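DNA polymerase (Pyrobaculum calidifontis, PDB 5MDN) probably catalyses template-directed DNA synthesis, adding deoxyribonucleotides from their triphosphates to a growing DNA strand with release of diphosphate. Local coordinates at residues 407-421 / 587-601. Sequence-based numbering, arbitrary orientation.
Sequences EPKPGLYSDVLVLDF and IKVDKDYERVLFTEA
Residues 411-413 and 416-420 pair antiparallel with 595-598 and 588-593, both chains turning a corner together at Ser414-Asp415 and Glu594, where Asp415 N still reaches Glu594 O (2.8 Å). The ladder thus joins two antiparallel sheets, one belonging to the palm sheet of this family B polymerase, and a classic beta bulge sets Asp590 and Lys591 together opposite Val418. Beta-branched valines suit the extended backbone and fill the inside of the bend: Val416 CB meets Val596 CG2 at 3.9 Å, while Val418 CG2 touches the edge of the Tyr593 ring, whose hydroxyl bonds Asp615. Farther along, the stiff ring of Pro408 lays its CB over one face of Phe598, 4.2 Å from the centroid. With phi and psi of 161° and -172°, a side chain at Gly411 would collide with the carbonyl oxygen of Pro410, so glycine fits. On the other face, Arg595 bends at chi3 (-64°), bringing NE to Ser414 OG in the guanidinium plane, while NH1 bonds Leu642 O. A methionine in place of Arg595 would probably leave Ser414 OG and Leu642 O without these donors. At the far end, Ile587 CD1 sits over one face of Phe421, 3.6 Å from its CD2.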
loop_
_atom_site.group_PDB
_atom_site.type_symbol
_atom_site.label_atom_id
_atom_site.label_comp_id
_atom_site.label_asym_id
_atom_site.label_seq_id
_atom_site.Cartn_x
_atom_site.Cartn_y
_atom_site.Cartn_z
ATOM N N GLU A 407 22.723 9.409 -15.936
ATOM C CA GLU A 407 21.793 10.528 -15.949
ATOM C C GLU A 407 21.273 10.765 -17.366
ATOM O O GLU A 407 22.049 10.747 -18.327
ATOM C CB GLU A 407 22.449 11.798 -15.410
ATOM C CG GLU A 407 22.744 11.754 -13.917
ATOM C CD GLU A 407 23.137 13.109 -13.362
ATOM O OE1 GLU A 407 22.667 14.132 -13.906
ATOM O OE2 GLU A 407 23.905 13.152 -12.379
ATOM N N PRO A 408 19.973 10.990 -17.525
ATOM C CA PRO A 408 19.412 11.224 -18.858
ATOM C C PRO A 408 19.543 12.677 -19.291
ATOM O O PRO A 408 19.790 13.583 -18.491
ATOM C CB PRO A 408 17.941 10.838 -18.683
ATOM C CG PRO A 408 17.650 11.200 -17.260
ATOM C CD PRO A 408 18.934 10.992 -16.481
ATOM N N LYS A 409 19.372 12.884 -20.596
ATOM C CA LYS A 409 19.287 14.231 -21.142
ATOM C C LYS A 409 17.819 14.629 -21.189
ATOM O O LYS A 409 17.024 13.923 -21.823
ATOM C CB LYS A 409 19.859 14.289 -22.553
ATOM C CG LYS A 409 21.148 13.508 -22.840
ATOM C CD LYS A 409 22.200 13.504 -21.746
ATOM C CE LYS A 409 23.223 12.415 -22.063
ATOM N NZ LYS A 409 24.233 12.211 -20.992
ATOM N N PRO A 410 17.405 15.710 -20.527
ATOM C CA PRO A 410 15.995 16.115 -20.612
ATOM C C PRO A 410 15.592 16.381 -22.056
ATOM O O PRO A 410 16.262 17.122 -22.780
ATOM C CB PRO A 410 15.938 17.388 -19.761
ATOM C CG PRO A 410 17.092 17.269 -18.822
ATOM C CD PRO A 410 18.168 16.539 -19.578
ATOM N N GLY A 411 14.488 15.776 -22.471
ATOM C CA GLY A 411 14.023 15.930 -23.832
ATOM C C GLY A 411 13.057 14.824 -24.212
ATOM O O GLY A 411 12.632 14.023 -23.378
ATOM N N LEU A 412 12.721 14.806 -25.501
ATOM C CA LEU A 412 11.728 13.897 -26.054
ATOM C C LEU A 412 12.412 12.716 -26.734
ATOM O O LEU A 412 13.381 12.890 -27.478
ATOM C CB LEU A 412 10.833 14.632 -27.055
ATOM C CG LEU A 412 9.518 13.982 -27.482
ATOM C CD1 LEU A 412 8.503 14.036 -26.357
ATOM C CD2 LEU A 412 8.975 14.663 -28.731
ATOM N N TYR A 413 11.898 11.513 -26.473
ATOM C CA TYR A 413 12.435 10.286 -27.045
ATOM C C TYR A 413 11.284 9.410 -27.517
ATOM O O TYR A 413 10.286 9.256 -26.809
ATOM C CB TYR A 413 13.290 9.513 -26.031
ATOM C CG TYR A 413 14.436 10.308 -25.443
ATOM C CD1 TYR A 413 14.250 11.090 -24.311
ATOM C CD2 TYR A 413 15.699 10.272 -26.017
ATOM C CE1 TYR A 413 15.291 11.817 -23.767
ATOM C CE2 TYR A 413 16.746 10.996 -25.481
ATOM C CZ TYR A 413 16.536 11.766 -24.356
ATOM O OH TYR A 413 17.577 12.486 -23.818
ATOM N N SER A 414 11.429 8.836 -28.708
ATOM C CA SER A 414 10.395 8.010 -29.319
ATOM C C SER A 414 10.820 6.547 -29.335
ATOM O O SER A 414 12.001 6.237 -29.520
ATOM C CB SER A 414 10.092 8.479 -30.745
ATOM O OG SER A 414 9.606 9.810 -30.751
ATOM N N ASP A 415 9.844 5.653 -29.141
ATOM C CA ASP A 415 10.059 4.208 -29.133
ATOM C C ASP A 415 11.090 3.800 -28.088
ATOM O O ASP A 415 12.264 3.599 -28.412
ATOM C CB ASP A 415 10.490 3.717 -30.519
ATOM C CG ASP A 415 9.395 3.860 -31.558
ATOM O OD1 ASP A 415 8.208 3.706 -31.197
ATOM O OD2 ASP A 415 9.720 4.119 -32.735
ATOM N N VAL A 416 10.663 3.652 -26.836
ATOM C CA VAL A 416 11.562 3.385 -25.720
ATOM C C VAL A 416 11.072 2.153 -24.976
ATOM O O VAL A 416 9.880 2.043 -24.668
ATOM C CB VAL A 416 11.654 4.592 -24.765
ATOM C CG1 VAL A 416 12.508 4.255 -23.552
ATOM C CG2 VAL A 416 12.204 5.809 -25.494
ATOM N N LEU A 417 11.988 1.230 -24.691
ATOM C CA LEU A 417 11.714 0.063 -23.866
ATOM C C LEU A 417 12.354 0.242 -22.496
ATOM O O LEU A 417 13.508 0.672 -22.389
ATOM C CB LEU A 417 12.243 -1.219 -24.519
ATOM C CG LEU A 417 11.680 -1.611 -25.886
ATOM C CD1 LEU A 417 12.229 -2.964 -26.314
ATOM C CD2 LEU A 417 10.163 -1.636 -25.847
ATOM N N VAL A 418 11.600 -0.090 -21.451
ATOM C CA VAL A 418 12.097 -0.079 -20.081
ATOM C C VAL A 418 12.364 -1.519 -19.660
ATOM O O VAL A 418 11.450 -2.352 -19.648
ATOM C CB VAL A 418 11.103 0.602 -19.128
ATOM C CG1 VAL A 418 11.628 0.559 -17.700
ATOM C CG2 VAL A 418 10.854 2.035 -19.567
ATOM N N LEU A 419 13.613 -1.812 -19.312
ATOM C CA LEU A 419 14.021 -3.155 -18.924
ATOM C C LEU A 419 14.070 -3.251 -17.405
ATOM O O LEU A 419 14.692 -2.413 -16.744
ATOM C CB LEU A 419 15.381 -3.507 -19.529
ATOM C CG LEU A 419 15.433 -3.537 -21.060
ATOM C CD1 LEU A 419 16.865 -3.622 -21.566
ATOM C CD2 LEU A 419 14.601 -4.689 -21.600
ATOM N N ASP A 420 13.419 -4.275 -16.861
ATOM C CA ASP A 420 13.318 -4.463 -15.419
ATOM C C ASP A 420 14.546 -5.212 -14.912
ATOM O O ASP A 420 14.840 -6.318 -15.377
ATOM C CB ASP A 420 12.040 -5.224 -15.066
ATOM C CG ASP A 420 11.702 -5.145 -13.590
ATOM O OD1 ASP A 420 12.466 -4.511 -12.833
ATOM O OD2 ASP A 420 10.673 -5.727 -13.186
ATOM N N PHE A 421 15.260 -4.607 -13.961
ATOM C CA PHE A 421 16.439 -5.205 -13.348
ATOM C C PHE A 421 16.219 -5.561 -11.880
ATOM O O PHE A 421 17.190 -5.691 -11.128
ATOM C CB PHE A 421 17.641 -4.268 -13.488
ATOM C CG PHE A 421 18.416 -4.457 -14.760
ATOM C CD1 PHE A 421 18.022 -3.825 -15.926
ATOM C CD2 PHE A 421 19.550 -5.252 -14.786
ATOM C CE1 PHE A 421 18.734 -3.989 -17.097
ATOM C CE2 PHE A 421 20.269 -5.419 -15.955
ATOM C CZ PHE A 421 19.859 -4.786 -17.111
ATOM N N ILE A 587 15.845 -10.794 -17.228
ATOM C CA ILE A 587 15.417 -9.436 -17.541
ATOM C C ILE A 587 14.156 -9.505 -18.391
ATOM O O ILE A 587 14.037 -10.364 -19.273
ATOM C CB ILE A 587 16.534 -8.652 -18.261
ATOM C CG1 ILE A 587 17.779 -8.553 -17.376
ATOM C CG2 ILE A 587 16.056 -7.262 -18.658
ATOM C CD1 ILE A 587 17.533 -7.915 -16.026
ATOM N N LYS A 588 13.218 -8.597 -18.126
ATOM C CA LYS A 588 11.958 -8.544 -18.854
ATOM C C LYS A 588 11.616 -7.098 -19.174
ATOM O O LYS A 588 11.896 -6.187 -18.390
ATOM C CB LYS A 588 10.805 -9.185 -18.066
ATOM C CG LYS A 588 9.521 -9.365 -18.881
ATOM C CD LYS A 588 8.485 -10.232 -18.172
ATOM C CE LYS A 588 8.989 -11.649 -17.971
ATOM N NZ LYS A 588 9.267 -12.298 -19.284
ATOM N N VAL A 589 11.000 -6.901 -20.337
ATOM C CA VAL A 589 10.553 -5.577 -20.753
ATOM C C VAL A 589 9.393 -5.153 -19.863
ATOM O O VAL A 589 8.320 -5.765 -19.884
ATOM C CB VAL A 589 10.161 -5.574 -22.233
ATOM C CG1 VAL A 589 9.535 -4.243 -22.600
ATOM C CG2 VAL A 589 11.383 -5.864 -23.093
ATOM N N ASP A 590 9.606 -4.099 -19.075
ATOM C CA ASP A 590 8.566 -3.628 -18.169
ATOM C C ASP A 590 7.543 -2.765 -18.899
ATOM O O ASP A 590 6.334 -2.971 -18.753
ATOM C CB ASP A 590 9.190 -2.849 -17.008
ATOM C CG ASP A 590 8.244 -2.691 -15.839
ATOM O OD1 ASP A 590 7.576 -3.683 -15.478
ATOM O OD2 ASP A 590 8.164 -1.575 -15.286
ATOM N N LYS A 591 8.007 -1.801 -19.693
ATOM C CA LYS A 591 7.118 -0.896 -20.407
ATOM C C LYS A 591 7.606 -0.712 -21.836
ATOM O O LYS A 591 8.812 -0.642 -22.084
ATOM C CB LYS A 591 7.029 0.469 -19.709
ATOM C CG LYS A 591 6.396 0.427 -18.330
ATOM C CD LYS A 591 4.920 0.079 -18.402
ATOM C CE LYS A 591 4.334 -0.116 -17.012
ATOM N NZ LYS A 591 4.104 1.184 -16.326
ATOM N N ASP A 592 6.660 -0.634 -22.770
ATOM C CA ASP A 592 6.939 -0.314 -24.169
ATOM C C ASP A 592 6.271 1.026 -24.458
ATOM O O ASP A 592 5.064 1.084 -24.715
ATOM C CB ASP A 592 6.430 -1.413 -25.102
ATOM C CG ASP A 592 6.720 -1.120 -26.566
ATOM O OD1 ASP A 592 7.489 -0.176 -26.852
ATOM O OD2 ASP A 592 6.180 -1.838 -27.435
ATOM N N TYR A 593 7.057 2.098 -24.421
ATOM C CA TYR A 593 6.540 3.444 -24.622
ATOM C C TYR A 593 6.660 3.852 -26.086
ATOM O O TYR A 593 7.704 3.644 -26.713
ATOM C CB TYR A 593 7.290 4.446 -23.747
ATOM C CG TYR A 593 7.027 4.318 -22.264
ATOM C CD1 TYR A 593 5.746 4.469 -21.749
ATOM C CD2 TYR A 593 8.065 4.064 -21.378
ATOM C CE1 TYR A 593 5.506 4.360 -20.392
ATOM C CE2 TYR A 593 7.835 3.955 -20.021
ATOM C CZ TYR A 593 6.554 4.103 -19.534
ATOM O OH TYR A 593 6.321 3.994 -18.182
ATOM N N GLU A 594 5.585 4.430 -26.624
ATOM C CA GLU A 594 5.659 5.036 -27.948
ATOM C C GLU A 594 6.511 6.300 -27.921
ATOM O O GLU A 594 7.265 6.568 -28.865
ATOM C CB GLU A 594 4.251 5.339 -28.460
ATOM C CG GLU A 594 4.196 5.835 -29.893
ATOM C CD GLU A 594 2.773 5.996 -30.393
ATOM O OE1 GLU A 594 1.842 5.558 -29.685
ATOM O OE2 GLU A 594 2.585 6.559 -31.492
ATOM N N ARG A 595 6.402 7.085 -26.852
ATOM C CA ARG A 595 7.197 8.292 -26.682
ATOM C C ARG A 595 7.365 8.567 -25.194
ATOM O O ARG A 595 6.511 8.207 -24.382
ATOM C CB ARG A 595 6.557 9.484 -27.409
ATOM C CG ARG A 595 7.563 10.431 -28.046
ATOM C CD ARG A 595 6.987 11.218 -29.220
ATOM N NE ARG A 595 6.602 10.354 -30.334
ATOM C CZ ARG A 595 5.350 10.083 -30.688
ATOM N NH1 ARG A 595 4.334 10.611 -30.021
ATOM N NH2 ARG A 595 5.115 9.284 -31.720
ATOM N N VAL A 596 8.476 9.216 -24.848
ATOM C CA VAL A 596 8.841 9.493 -23.460
ATOM C C VAL A 596 9.367 10.918 -23.375
ATOM O O VAL A 596 10.072 11.388 -24.274
ATOM C CB VAL A 596 9.900 8.497 -22.928
ATOM C CG1 VAL A 596 10.358 8.881 -21.527
ATOM C CG2 VAL A 596 9.356 7.089 -22.921
ATOM N N LEU A 597 9.018 11.608 -22.292
ATOM C CA LEU A 597 9.443 12.982 -22.053
ATOM C C LEU A 597 10.127 13.066 -20.693
ATOM O O LEU A 597 9.471 12.942 -19.654
ATOM C CB LEU A 597 8.251 13.931 -22.121
ATOM C CG LEU A 597 8.474 15.346 -21.592
ATOM C CD1 LEU A 597 9.501 16.094 -22.428
ATOM C CD2 LEU A 597 7.151 16.078 -21.570
ATOM N N PHE A 598 11.441 13.286 -20.702
ATOM C CA PHE A 598 12.187 13.586 -19.487
ATOM C C PHE A 598 12.232 15.097 -19.300
ATOM O O PHE A 598 12.755 15.820 -20.156
ATOM C CB PHE A 598 13.604 13.015 -19.556
ATOM C CG PHE A 598 13.697 11.561 -19.183
ATOM C CD1 PHE A 598 13.561 10.570 -20.142
ATOM C CD2 PHE A 598 13.937 11.186 -17.870
ATOM C CE1 PHE A 598 13.654 9.232 -19.796
ATOM C CE2 PHE A 598 14.033 9.853 -17.518
ATOM C CZ PHE A 598 13.890 8.874 -18.482
ATOM N N THR A 599 11.683 15.574 -18.184
ATOM C CA THR A 599 11.682 17.003 -17.895
ATOM C C THR A 599 12.948 17.447 -17.174
ATOM O O THR A 599 13.434 18.561 -17.403
ATOM C CB THR A 599 10.454 17.376 -17.058
ATOM O OG1 THR A 599 10.494 16.677 -15.806
ATOM C CG2 THR A 599 9.175 17.009 -17.798
ATOM N N GLU A 600 13.493 16.598 -16.307
ATOM C CA GLU A 600 14.697 16.906 -15.552
ATOM C C GLU A 600 15.666 15.739 -15.668
ATOM O O GLU A 600 15.347 14.692 -16.237
ATOM C CB GLU A 600 14.355 17.188 -14.081
ATOM C CG GLU A 600 13.359 18.325 -13.909
ATOM C CD GLU A 600 12.766 18.399 -12.512
ATOM O OE1 GLU A 600 13.165 17.599 -11.636
ATOM O OE2 GLU A 600 11.888 19.266 -12.301
ATOM N N ALA A 601 16.861 15.919 -15.112
ATOM C CA ALA A 601 17.894 14.886 -15.173
ATOM C C ALA A 601 17.755 13.870 -14.048
ATOM O O ALA A 601 18.745 13.463 -13.434
ATOM C CB ALA A 601 19.271 15.540 -15.146
#